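Side-chain contact in acetyl-CoA acetyltransferase (Mycobacterium smegmatis, PDB 4EGV), which has the thiolase fold and is a monomeric thiolase-like protein, probably with acyltransferase activity: residues L121-G126 / H299-E304. Sequence-based numbering, arbitrary orientation.
Sequences LATEFG and HADMKE
Thr123, on helix 117-130, packs against His299 and Asp301 of strand 294-303, a helix-on-sheet contact within the thiolase fold; the strand lies inside the mixed sheet, between strands 20-29 and 414-421. The tight part is the threonine fork over the histidine methylene: OG1 and CG2 of Thr123 both lie 3.6 Å from CB of His299, so both branches rest on the same carbon. Backbones also come closest here, with the CA atoms of Thr123 and His299 6.5 Å apart. CG2 of Thr123 continues obliquely onto the imidazole, 3.9 Å from ND1 of His299. This reach follows from the threonine torsion (chi1 -56°), which sets CG2 anti to the backbone N and OG1 beside that N, where the hydroxyl hydrogen-bonds to the carbonyl O of Gln119 one turn earlier. No hydrogen bond joins the two segments, and the histidine is fixed from elsewhere: ND1 hydrogen-bonds to OD2 of Asp430 and the ring stacks on Trp427. The looser side is at Asp301, which is partly exposed whereas Thr123 and His299 are buried. Its OD1 is turned to the hydroxyl of Ser416 on the adjacent strand, a side-chain hydrogen bond between neighbouring strands. The other carboxylate oxygen meets the helix through a methyl group alone, OD2 of Asp301 standing 3.9 Å from CG2 of Thr123.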
loop_
_atom_site.group_PDB
_atom_site.type_symbol
_atom_site.label_atom_id
_atom_site.label_comp_id
_atom_site.label_asym_id
_atom_site.label_seq_id
_atom_site.Cartn_x
_atom_site.Cartn_y
_atom_site.Cartn_z
ATOM N N LEU A 121 -9.956 -6.270 -3.958
ATOM C CA LEU A 121 -10.768 -7.450 -3.821
ATOM C C LEU A 121 -12.086 -7.197 -3.127
ATOM O O LEU A 121 -13.137 -7.665 -3.593
ATOM C CB LEU A 121 -9.983 -8.474 -3.007
ATOM C CG LEU A 121 -9.742 -9.899 -3.500
ATOM C CD1 LEU A 121 -9.835 -10.070 -5.008
ATOM C CD2 LEU A 121 -8.365 -10.269 -2.978
ATOM N N ALA A 122 -12.023 -6.479 -2.000
ATOM C CA ALA A 122 -13.232 -6.080 -1.310
ATOM C C ALA A 122 -14.126 -5.216 -2.202
ATOM O O ALA A 122 -15.301 -5.416 -2.240
ATOM C CB ALA A 122 -12.913 -5.380 -0.022
ATOM N N THR A 123 -13.565 -4.267 -2.937
ATOM C CA THR A 123 -14.342 -3.496 -3.884
ATOM C C THR A 123 -14.958 -4.348 -5.025
ATOM O O THR A 123 -16.141 -4.218 -5.330
ATOM C CB THR A 123 -13.523 -2.327 -4.437
ATOM O OG1 THR A 123 -13.044 -1.524 -3.352
ATOM C CG2 THR A 123 -14.330 -1.482 -5.446
ATOM N N GLU A 124 -14.154 -5.185 -5.657
ATOM C CA GLU A 124 -14.641 -6.094 -6.674
ATOM C C GLU A 124 -15.767 -7.052 -6.193
ATOM O O GLU A 124 -16.748 -7.235 -6.899
ATOM C CB GLU A 124 -13.456 -6.873 -7.250
ATOM C CG GLU A 124 -13.725 -7.742 -8.464
ATOM C CD GLU A 124 -12.898 -9.013 -8.436
ATOM O OE1 GLU A 124 -11.678 -8.949 -8.214
ATOM O OE2 GLU A 124 -13.475 -10.089 -8.610
ATOM N N PHE A 125 -15.658 -7.634 -5.002
ATOM C CA PHE A 125 -16.758 -8.469 -4.531
ATOM C C PHE A 125 -17.927 -7.734 -3.990
ATOM O O PHE A 125 -18.999 -8.241 -4.009
ATOM C CB PHE A 125 -16.318 -9.664 -3.660
ATOM C CG PHE A 125 -15.604 -10.719 -4.466
ATOM C CD1 PHE A 125 -16.310 -11.473 -5.402
ATOM C CD2 PHE A 125 -14.216 -10.875 -4.384
ATOM C CE1 PHE A 125 -15.648 -12.395 -6.222
ATOM C CE2 PHE A 125 -13.550 -11.768 -5.203
ATOM C CZ PHE A 125 -14.260 -12.538 -6.128
ATOM N N GLY A 126 -17.728 -6.513 -3.546
ATOM C CA GLY A 126 -18.822 -5.598 -3.249
ATOM C C GLY A 126 -19.692 -5.369 -4.461
ATOM O O GLY A 126 -20.897 -5.532 -4.397
ATOM N N HIS A 299 -15.297 3.858 -2.790
ATOM C CA HIS A 299 -14.259 3.023 -3.339
ATOM C C HIS A 299 -13.737 3.628 -4.611
ATOM O O HIS A 299 -14.459 4.344 -5.255
ATOM C CB HIS A 299 -14.804 1.628 -3.599
ATOM C CG HIS A 299 -16.245 1.609 -4.009
ATOM N ND1 HIS A 299 -16.650 1.618 -5.327
ATOM C CD2 HIS A 299 -17.378 1.573 -3.271
ATOM C CE1 HIS A 299 -17.968 1.594 -5.375
ATOM N NE2 HIS A 299 -18.433 1.581 -4.143
ATOM N N ALA A 300 -12.469 3.370 -4.927
ATOM C CA ALA A 300 -11.884 3.625 -6.242
ATOM C C ALA A 300 -10.610 2.796 -6.408
ATOM O O ALA A 300 -9.983 2.439 -5.435
ATOM C CB ALA A 300 -11.627 5.093 -6.460
ATOM N N ASP A 301 -10.276 2.451 -7.645
ATOM C CA ASP A 301 -9.040 1.762 -7.978
ATOM C C ASP A 301 -8.297 2.520 -9.105
ATOM O O ASP A 301 -8.807 2.670 -10.206
ATOM C CB ASP A 301 -9.284 0.285 -8.383
ATOM C CG ASP A 301 -10.202 -0.492 -7.401
ATOM O OD1 ASP A 301 -9.865 -0.656 -6.199
ATOM O OD2 ASP A 301 -11.267 -0.979 -7.841
HETATM N N MSE A 302 -7.091 2.986 -8.818
HETATM C CA MSE A 302 -6.304 3.682 -9.810
HETATM C C MSE A 302 -4.966 3.034 -10.093
HETATM O O MSE A 302 -4.506 2.211 -9.337
HETATM C CB MSE A 302 -6.129 5.141 -9.412
HETATM C CG MSE A 302 -7.430 5.963 -9.468
HETATM SE SE MSE A 302 -8.239 6.157 -11.247
HETATM C CE MSE A 302 -6.758 7.014 -12.220
ATOM N N LYS A 303 -4.354 3.407 -11.210
ATOM C CA LYS A 303 -3.085 2.834 -11.650
ATOM C C LYS A 303 -2.202 3.871 -12.332
ATOM O O LYS A 303 -2.693 4.635 -13.137
ATOM C CB LYS A 303 -3.355 1.674 -12.603
ATOM C CG LYS A 303 -2.107 1.096 -13.270
ATOM C CD LYS A 303 -2.461 0.093 -14.360
ATOM C CE LYS A 303 -3.251 -1.064 -13.710
ATOM N NZ LYS A 303 -4.268 -1.737 -14.568
ATOM N N GLU A 304 -0.906 3.898 -12.003
ATOM C CA GLU A 304 0.100 4.719 -12.704
ATOM C C GLU A 304 0.740 4.025 -13.916
ATOM O O GLU A 304 0.648 2.812 -14.054
ATOM C CB GLU A 304 1.183 5.153 -11.745
ATOM C CG GLU A 304 0.695 6.008 -10.598
ATOM C CD GLU A 304 0.544 7.517 -10.941
ATOM O OE1 GLU A 304 0.892 7.974 -12.062
ATOM O OE2 GLU A 304 0.073 8.273 -10.067
#